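Hypothetical protein PH0226 (Pyrococcus horikoshii, PDB 1VE3) binds S-adenosylmethionine and is probably a methyltransferase, although its substrate is unknown. Local coordinates at residues 103-108 with 131-136. Numbering follows the deposited sequence.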
loop_
_atom_site.group_PDB
_atom_site.type_symbol
_atom_site.label_atom_id
_atom_site.label_comp_id
_atom_site.label_asym_id
_atom_site.label_seq_id
_atom_site.Cartn_x
_atom_site.Cartn_y
_atom_site.Cartn_z
ATOM N N THR A 103 15.955 22.634 17.309
ATOM C CA THR A 103 15.454 21.531 18.116
ATOM C C THR A 103 15.563 20.173 17.428
ATOM O O THR A 103 15.721 19.152 18.094
ATOM C CB THR A 103 13.977 21.760 18.502
ATOM O OG1 THR A 103 13.892 22.828 19.456
ATOM C CG2 THR A 103 13.368 20.495 19.094
ATOM N N PHE A 104 15.510 20.151 16.101
ATOM C CA PHE A 104 15.542 18.876 15.385
ATOM C C PHE A 104 16.759 18.547 14.535
ATOM O O PHE A 104 17.480 19.430 14.074
ATOM C CB PHE A 104 14.284 18.768 14.517
ATOM C CG PHE A 104 13.007 18.877 15.299
ATOM C CD1 PHE A 104 12.455 17.758 15.918
ATOM C CD2 PHE A 104 12.377 20.111 15.453
ATOM C CE1 PHE A 104 11.290 17.865 16.686
ATOM C CE2 PHE A 104 11.210 20.230 16.221
ATOM C CZ PHE A 104 10.668 19.101 16.837
ATOM N N ASP A 105 16.976 17.249 14.345
ATOM C CA ASP A 105 18.067 16.741 13.519
ATOM C C ASP A 105 17.492 16.496 12.126
ATOM O O ASP A 105 18.213 16.525 11.129
ATOM C CB ASP A 105 18.596 15.417 14.070
ATOM C CG ASP A 105 19.303 15.576 15.398
ATOM O OD1 ASP A 105 20.361 16.255 15.436
ATOM O OD2 ASP A 105 18.792 15.016 16.399
ATOM N N TYR A 106 16.185 16.240 12.085
ATOM C CA TYR A 106 15.467 15.986 10.838
ATOM C C TYR A 106 14.054 16.539 10.906
ATOM O O TYR A 106 13.441 16.612 11.968
ATOM C CB TYR A 106 15.331 14.488 10.543
ATOM C CG TYR A 106 16.608 13.717 10.356
ATOM C CD1 TYR A 106 17.203 13.056 11.424
ATOM C CD2 TYR A 106 17.202 13.614 9.099
ATOM C CE1 TYR A 106 18.358 12.306 11.250
ATOM C CE2 TYR A 106 18.357 12.866 8.910
ATOM C CZ TYR A 106 18.931 12.212 9.993
ATOM O OH TYR A 106 20.075 11.463 9.823
ATOM N N VAL A 107 13.549 16.913 9.741
ATOM C CA VAL A 107 12.202 17.419 9.586
ATOM C C VAL A 107 11.753 16.851 8.254
ATOM O O VAL A 107 12.350 17.153 7.224
ATOM C CB VAL A 107 12.174 18.959 9.508
ATOM C CG1 VAL A 107 10.796 19.431 9.090
ATOM C CG2 VAL A 107 12.548 19.552 10.857
ATOM N N ILE A 108 10.732 16.000 8.274
ATOM C CA ILE A 108 10.223 15.419 7.035
ATOM C C ILE A 108 8.905 16.093 6.707
ATOM O O ILE A 108 8.115 16.417 7.600
ATOM C CB ILE A 108 10.042 13.886 7.145
ATOM C CG1 ILE A 108 8.976 13.544 8.191
ATOM C CG2 ILE A 108 11.370 13.251 7.518
ATOM C CD1 ILE A 108 8.694 12.049 8.318
ATOM N N VAL A 131 13.793 25.683 13.397
ATOM C CA VAL A 131 13.730 24.582 14.363
ATOM C C VAL A 131 14.720 23.457 14.044
ATOM O O VAL A 131 14.881 22.511 14.812
ATOM C CB VAL A 131 12.310 23.988 14.419
ATOM C CG1 VAL A 131 11.310 25.077 14.772
ATOM C CG2 VAL A 131 11.959 23.352 13.073
ATOM N N LEU A 132 15.392 23.575 12.911
ATOM C CA LEU A 132 16.357 22.569 12.498
ATOM C C LEU A 132 17.758 22.924 13.002
ATOM O O LEU A 132 18.163 24.091 12.971
ATOM C CB LEU A 132 16.359 22.486 10.972
ATOM C CG LEU A 132 16.785 21.202 10.276
ATOM C CD1 LEU A 132 15.958 20.038 10.780
ATOM C CD2 LEU A 132 16.607 21.374 8.777
ATOM N N LYS A 133 18.494 21.925 13.483
ATOM C CA LYS A 133 19.853 22.164 13.941
ATOM C C LYS A 133 20.688 22.432 12.694
ATOM O O LYS A 133 20.443 21.846 11.642
ATOM C CB LYS A 133 20.416 20.935 14.652
ATOM C CG LYS A 133 19.772 20.593 15.986
ATOM C CD LYS A 133 20.484 19.396 16.616
ATOM C CE LYS A 133 19.800 18.948 17.892
ATOM N NZ LYS A 133 20.371 17.665 18.392
ATOM N N PRO A 134 21.690 23.322 12.793
ATOM C CA PRO A 134 22.514 23.599 11.611
ATOM C C PRO A 134 23.055 22.322 10.957
ATOM O O PRO A 134 23.289 22.281 9.752
ATOM C CB PRO A 134 23.620 24.515 12.157
ATOM C CG PRO A 134 23.663 24.181 13.643
ATOM C CD PRO A 134 22.202 24.027 13.982
ATOM N N SER A 135 23.234 21.271 11.749
ATOM C CA SER A 135 23.740 20.006 11.211
ATOM C C SER A 135 22.594 19.092 10.783
ATOM O O SER A 135 22.824 17.974 10.318
ATOM C CB SER A 135 24.581 19.286 12.264
ATOM O OG SER A 135 23.806 19.025 13.419
ATOM N N GLY A 136 21.366 19.583 10.943
ATOM C CA GLY A 136 20.187 18.803 10.603
ATOM C C GLY A 136 19.858 18.722 9.128
ATOM O O GLY A 136 20.548 19.310 8.295
#
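Val131 O takes two backbone donors, Thr103 N just before strand 104-110 and Phe104 N at its first residue. Phe104 N reaches Val131 O at 2.8 Å, almost in line with the C=O bond, whereas Thr103 N, 2.7 Å from Val131 O, comes in from above the carbonyl plane with a more bent N-H (131°). The return bond runs from Lys133 N to Phe104 O, 2.8 Å and nearly straight (165°), so that Phe104 and Leu132 form one short parallel bridge. Next in the chain, a type I turn from Lys133 to Gly136 leads into strand 136-143.

The side chain of Lys133, extended beyond CG, runs past Phe104 O to bring NZ within 3.3 Å of Asp105 OD1, a weak hydrogen bond within a salt bridge. The other carboxylate oxygen, OD2, accepts from Lys41 N of the neighbouring strand. A methionine in place of Lys133 would probably leave OD1 without its charged mate and the carboxylate steadied mainly through OD2. Apolar contacts accompany these bonds: Leu132 CD1 presses on Val107 CG2 at a tight 3.4 Å, and Val131 CB lies 4.0 Å from Phe104 CD2.

In this Rossmann-like fold, the contact ties the C-terminal end of helix 118-131 back to the start of strand 104-110, inside the beta-alpha-beta crossover, with the Val107 side chain about 11 Å from bound S-adenosylmethionine; its chemistry implies a junction fixed chiefly by main-chain bonds, the ion pair a weaker addition.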